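Local structure of VP5 (Halorubrum pleomorphic virus 2, 6QGI) at residues L95-V109 with M235-S247. The protein is the envelope protein of a haloarchaeal pleomorphic virus and probably drives fusion of the viral membrane with that of the host cell. Residues are numbered along the deposited sequence; the frame is centred on the assembly and turned at random.
Sequences LDAATTEVNSYLTTV and MDTVLQNVRSGIS
Met235 bends at its thioether and lays SD 3.8 Å from Val109 CG1, with its CE methyl against the same branch. One turn on, Val238 touches Leu106 CD2 through CG1. Leu239 sits beside Leu106 and also reaches Val102 CG1 with its CD1 methyl. Leu239 CD1 also lies over one face of the Arg243 guanidinium, toward its rim. Val242 CG1 packs against both methyls of Val102, 3.7 Å from Val102 CG2.

Arg243 makes the polar link. Its chain is extended from CG to NE, and it grips Asn103 side-on. Arg243 NE and NH2 each donate to Asn103 OD1, at 2.9 Å. NE lies in the amide's carbonyl plane, whereas NH2 comes from above it. The two flat groups stand nearly upright to each other, 79° apart.

Ile246 CG1, anti to the backbone N (chi1 -158°), meets Ala98 CB at 3.6 Å. Its CG2 faces Leu95 CD1 and Thr99 CG2. Ser247 OG touches Leu95 CD2 at 3.4 Å.

Helices 91-133 and 225-253 pack antiparallel here, in the region matching the envelope protein N-terminal family. The axes of the two segments come within 9.9 Å, with N-to-C directions 165° apart. Helix 66-86 touches Ala97, Glu101 and Tyr105, while Ala172, in a loop, touches Leu239 and Arg243.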
loop_
_atom_site.group_PDB
_atom_site.type_symbol
_atom_site.label_atom_id
_atom_site.label_comp_id
_atom_site.label_asym_id
_atom_site.label_seq_id
_atom_site.Cartn_x
_atom_site.Cartn_y
_atom_site.Cartn_z
ATOM N N LEU A 95 -15.393 -23.820 20.611
ATOM C CA LEU A 95 -14.011 -23.401 20.400
ATOM C C LEU A 95 -13.498 -23.852 19.025
ATOM O O LEU A 95 -12.841 -23.058 18.355
ATOM C CB LEU A 95 -13.114 -23.938 21.528
ATOM C CG LEU A 95 -11.615 -23.601 21.513
ATOM C CD1 LEU A 95 -11.357 -22.111 21.269
ATOM C CD2 LEU A 95 -11.003 -23.965 22.825
ATOM N N ASP A 96 -13.812 -25.097 18.594
ATOM C CA ASP A 96 -13.394 -25.630 17.293
ATOM C C ASP A 96 -13.937 -24.780 16.146
ATOM O O ASP A 96 -13.196 -24.499 15.204
ATOM C CB ASP A 96 -13.826 -27.098 17.120
ATOM C CG ASP A 96 -13.029 -28.098 17.947
ATOM O OD1 ASP A 96 -11.787 -27.934 18.054
ATOM O OD2 ASP A 96 -13.642 -29.059 18.472
ATOM N N ALA A 97 -15.212 -24.344 16.249
ATOM C CA ALA A 97 -15.885 -23.499 15.262
ATOM C C ALA A 97 -15.240 -22.124 15.209
ATOM O O ALA A 97 -15.095 -21.554 14.128
ATOM C CB ALA A 97 -17.356 -23.369 15.600
ATOM N N ALA A 98 -14.840 -21.605 16.378
ATOM C CA ALA A 98 -14.173 -20.316 16.508
ATOM C C ALA A 98 -12.771 -20.367 15.896
ATOM O O ALA A 98 -12.453 -19.500 15.085
ATOM C CB ALA A 98 -14.100 -19.911 17.970
ATOM N N THR A 99 -11.958 -21.397 16.245
ATOM C CA THR A 99 -10.578 -21.573 15.759
ATOM C C THR A 99 -10.518 -21.785 14.243
ATOM O O THR A 99 -9.604 -21.261 13.602
ATOM C CB THR A 99 -9.862 -22.727 16.475
ATOM O OG1 THR A 99 -10.613 -23.928 16.313
ATOM C CG2 THR A 99 -9.612 -22.445 17.947
ATOM N N THR A 100 -11.489 -22.532 13.675
ATOM C CA THR A 100 -11.595 -22.812 12.241
ATOM C C THR A 100 -11.756 -21.499 11.483
ATOM O O THR A 100 -11.144 -21.340 10.430
ATOM C CB THR A 100 -12.740 -23.803 11.970
ATOM O OG1 THR A 100 -12.431 -25.022 12.642
ATOM C CG2 THR A 100 -12.946 -24.095 10.489
ATOM N N GLU A 101 -12.529 -20.548 12.041
ATOM C CA GLU A 101 -12.734 -19.231 11.444
ATOM C C GLU A 101 -11.454 -18.403 11.515
ATOM O O GLU A 101 -11.166 -17.676 10.566
ATOM C CB GLU A 101 -13.902 -18.494 12.107
ATOM C CG GLU A 101 -15.258 -19.085 11.752
ATOM C CD GLU A 101 -15.642 -19.047 10.286
ATOM O OE1 GLU A 101 -15.942 -17.944 9.774
ATOM O OE2 GLU A 101 -15.644 -20.125 9.650
ATOM N N VAL A 102 -10.674 -18.541 12.614
ATOM C CA VAL A 102 -9.383 -17.864 12.815
ATOM C C VAL A 102 -8.410 -18.379 11.756
ATOM O O VAL A 102 -7.816 -17.588 11.027
ATOM C CB VAL A 102 -8.816 -18.074 14.258
ATOM C CG1 VAL A 102 -7.412 -17.488 14.417
ATOM C CG2 VAL A 102 -9.747 -17.506 15.311
ATOM N N ASN A 103 -8.297 -19.713 11.657
ATOM C CA ASN A 103 -7.403 -20.414 10.749
ATOM C C ASN A 103 -7.779 -20.210 9.282
ATOM O O ASN A 103 -6.879 -20.038 8.465
ATOM C CB ASN A 103 -7.355 -21.900 11.095
ATOM C CG ASN A 103 -6.803 -22.182 12.479
ATOM O OD1 ASN A 103 -5.998 -21.426 13.034
ATOM N ND2 ASN A 103 -7.231 -23.279 13.076
ATOM N N SER A 104 -9.085 -20.197 8.957
ATOM C CA SER A 104 -9.592 -20.008 7.595
ATOM C C SER A 104 -9.292 -18.599 7.082
ATOM O O SER A 104 -8.828 -18.440 5.950
ATOM C CB SER A 104 -11.095 -20.273 7.542
ATOM O OG SER A 104 -11.560 -20.347 6.206
ATOM N N TYR A 105 -9.548 -17.586 7.924
ATOM C CA TYR A 105 -9.320 -16.187 7.597
ATOM C C TYR A 105 -7.810 -15.872 7.546
ATOM O O TYR A 105 -7.369 -15.206 6.604
ATOM C CB TYR A 105 -10.063 -15.264 8.586
ATOM C CG TYR A 105 -9.573 -13.830 8.592
ATOM C CD1 TYR A 105 -9.631 -13.048 7.441
ATOM C CD2 TYR A 105 -9.050 -13.258 9.744
ATOM C CE1 TYR A 105 -9.166 -11.736 7.438
ATOM C CE2 TYR A 105 -8.593 -11.943 9.755
ATOM C CZ TYR A 105 -8.646 -11.189 8.598
ATOM O OH TYR A 105 -8.203 -9.891 8.626
ATOM N N LEU A 106 -7.028 -16.355 8.531
ATOM C CA LEU A 106 -5.586 -16.096 8.573
ATOM C C LEU A 106 -4.837 -16.862 7.477
ATOM O O LEU A 106 -3.778 -16.392 7.071
ATOM C CB LEU A 106 -4.970 -16.335 9.967
ATOM C CG LEU A 106 -5.475 -15.330 11.027
ATOM C CD1 LEU A 106 -5.093 -15.711 12.381
ATOM C CD2 LEU A 106 -4.960 -13.947 10.787
ATOM N N THR A 107 -5.414 -17.958 6.929
ATOM C CA THR A 107 -4.820 -18.688 5.798
ATOM C C THR A 107 -4.919 -17.791 4.562
ATOM O O THR A 107 -3.943 -17.680 3.831
ATOM C CB THR A 107 -5.482 -20.070 5.613
ATOM O OG1 THR A 107 -5.035 -20.896 6.678
ATOM C CG2 THR A 107 -5.118 -20.752 4.294
ATOM N N THR A 108 -6.070 -17.109 4.377
ATOM C CA THR A 108 -6.326 -16.194 3.262
ATOM C C THR A 108 -5.388 -14.984 3.355
ATOM O O THR A 108 -4.964 -14.484 2.321
ATOM C CB THR A 108 -7.808 -15.788 3.228
ATOM O OG1 THR A 108 -8.611 -16.969 3.214
ATOM C CG2 THR A 108 -8.162 -14.945 2.018
ATOM N N VAL A 109 -5.033 -14.545 4.579
ATOM C CA VAL A 109 -4.118 -13.417 4.789
ATOM C C VAL A 109 -2.692 -13.894 4.490
ATOM O O VAL A 109 -2.007 -13.245 3.697
ATOM C CB VAL A 109 -4.255 -12.766 6.198
ATOM C CG1 VAL A 109 -3.215 -11.672 6.418
ATOM C CG2 VAL A 109 -5.659 -12.211 6.407
ATOM N N MET A 235 2.213 -11.058 12.002
ATOM C CA MET A 235 1.088 -11.844 11.492
ATOM C C MET A 235 1.001 -13.180 12.241
ATOM O O MET A 235 -0.098 -13.638 12.562
ATOM C CB MET A 235 1.242 -12.079 9.984
ATOM C CG MET A 235 -0.052 -12.432 9.278
ATOM S SD MET A 235 0.209 -12.852 7.531
ATOM C CE MET A 235 0.592 -11.229 6.853
ATOM N N ASP A 236 2.169 -13.784 12.535
ATOM C CA ASP A 236 2.300 -15.042 13.264
ATOM C C ASP A 236 1.940 -14.835 14.735
ATOM O O ASP A 236 1.346 -15.723 15.344
ATOM C CB ASP A 236 3.723 -15.608 13.119
ATOM C CG ASP A 236 3.844 -17.050 13.560
ATOM O OD1 ASP A 236 3.284 -17.933 12.868
ATOM O OD2 ASP A 236 4.496 -17.299 14.596
ATOM N N THR A 237 2.275 -13.648 15.291
ATOM C CA THR A 237 1.954 -13.261 16.669
ATOM C C THR A 237 0.426 -13.139 16.788
ATOM O O THR A 237 -0.151 -13.660 17.747
ATOM C CB THR A 237 2.704 -11.967 17.057
ATOM O OG1 THR A 237 4.113 -12.198 16.975
ATOM C CG2 THR A 237 2.353 -11.469 18.454
ATOM N N VAL A 238 -0.222 -12.505 15.784
ATOM C CA VAL A 238 -1.674 -12.302 15.705
ATOM C C VAL A 238 -2.385 -13.670 15.706
ATOM O O VAL A 238 -3.304 -13.861 16.497
ATOM C CB VAL A 238 -2.062 -11.417 14.482
ATOM C CG1 VAL A 238 -3.529 -11.581 14.093
ATOM C CG2 VAL A 238 -1.751 -9.949 14.754
ATOM N N LEU A 239 -1.924 -14.621 14.867
ATOM C CA LEU A 239 -2.500 -15.962 14.753
ATOM C C LEU A 239 -2.436 -16.716 16.080
ATOM O O LEU A 239 -3.423 -17.343 16.457
ATOM C CB LEU A 239 -1.798 -16.759 13.634
ATOM C CG LEU A 239 -2.182 -18.236 13.438
ATOM C CD1 LEU A 239 -3.627 -18.397 13.021
ATOM C CD2 LEU A 239 -1.288 -18.894 12.428
ATOM N N GLN A 240 -1.305 -16.621 16.795
ATOM C CA GLN A 240 -1.098 -17.283 18.081
ATOM C C GLN A 240 -1.922 -16.619 19.191
ATOM O O GLN A 240 -2.497 -17.328 20.018
ATOM C CB GLN A 240 0.394 -17.298 18.458
ATOM C CG GLN A 240 1.286 -18.139 17.527
ATOM C CD GLN A 240 0.900 -19.601 17.423
ATOM O OE1 GLN A 240 0.593 -20.275 18.415
ATOM N NE2 GLN A 240 0.915 -20.125 16.207
ATOM N N ASN A 241 -1.991 -15.273 19.198
ATOM C CA ASN A 241 -2.729 -14.491 20.195
ATOM C C ASN A 241 -4.240 -14.641 20.046
ATOM O O ASN A 241 -4.927 -14.685 21.066
ATOM C CB ASN A 241 -2.345 -13.000 20.136
ATOM C CG ASN A 241 -0.954 -12.662 20.639
ATOM O OD1 ASN A 241 -0.209 -13.504 21.159
ATOM N ND2 ASN A 241 -0.569 -11.402 20.482
ATOM N N VAL A 242 -4.768 -14.702 18.805
ATOM C CA VAL A 242 -6.212 -14.855 18.579
ATOM C C VAL A 242 -6.628 -16.293 18.958
ATOM O O VAL A 242 -7.680 -16.451 19.566
ATOM C CB VAL A 242 -6.689 -14.447 17.157
ATOM C CG1 VAL A 242 -8.198 -14.624 17.001
ATOM C CG2 VAL A 242 -6.317 -13.003 16.857
ATOM N N ARG A 243 -5.792 -17.316 18.654
ATOM C CA ARG A 243 -6.055 -18.724 19.017
ATOM C C ARG A 243 -6.144 -18.897 20.538
ATOM O O ARG A 243 -7.112 -19.475 21.030
ATOM C CB ARG A 243 -4.963 -19.658 18.460
ATOM C CG ARG A 243 -5.149 -20.079 17.013
ATOM C CD ARG A 243 -3.851 -20.639 16.473
ATOM N NE ARG A 243 -3.991 -21.181 15.124
ATOM C CZ ARG A 243 -2.992 -21.677 14.402
ATOM N NH1 ARG A 243 -1.753 -21.673 14.887
ATOM N NH2 ARG A 243 -3.210 -22.162 13.192
ATOM N N SER A 244 -5.134 -18.391 21.275
ATOM C CA SER A 244 -5.053 -18.458 22.738
ATOM C C SER A 244 -6.135 -17.596 23.390
ATOM O O SER A 244 -6.708 -17.987 24.411
ATOM C CB SER A 244 -3.674 -18.012 23.220
ATOM O OG SER A 244 -2.639 -18.712 22.549
ATOM N N GLY A 245 -6.397 -16.440 22.782
ATOM C CA GLY A 245 -7.392 -15.477 23.234
ATOM C C GLY A 245 -8.820 -15.950 23.061
ATOM O O GLY A 245 -9.642 -15.725 23.948
ATOM N N ILE A 246 -9.130 -16.617 21.928
ATOM C CA ILE A 246 -10.476 -17.132 21.676
ATOM C C ILE A 246 -10.726 -18.347 22.591
ATOM O O ILE A 246 -11.851 -18.506 23.059
ATOM C CB ILE A 246 -10.800 -17.398 20.168
ATOM C CG1 ILE A 246 -12.324 -17.397 19.901
ATOM C CG2 ILE A 246 -10.124 -18.657 19.597
ATOM C CD1 ILE A 246 -13.002 -16.053 19.948
ATOM N N SER A 247 -9.668 -19.130 22.923
ATOM C CA SER A 247 -9.751 -20.268 23.851
ATOM C C SER A 247 -10.088 -19.774 25.259
ATOM O O SER A 247 -10.764 -20.477 26.014
ATOM C CB SER A 247 -8.448 -21.061 23.861
ATOM O OG SER A 247 -8.594 -22.264 24.600
#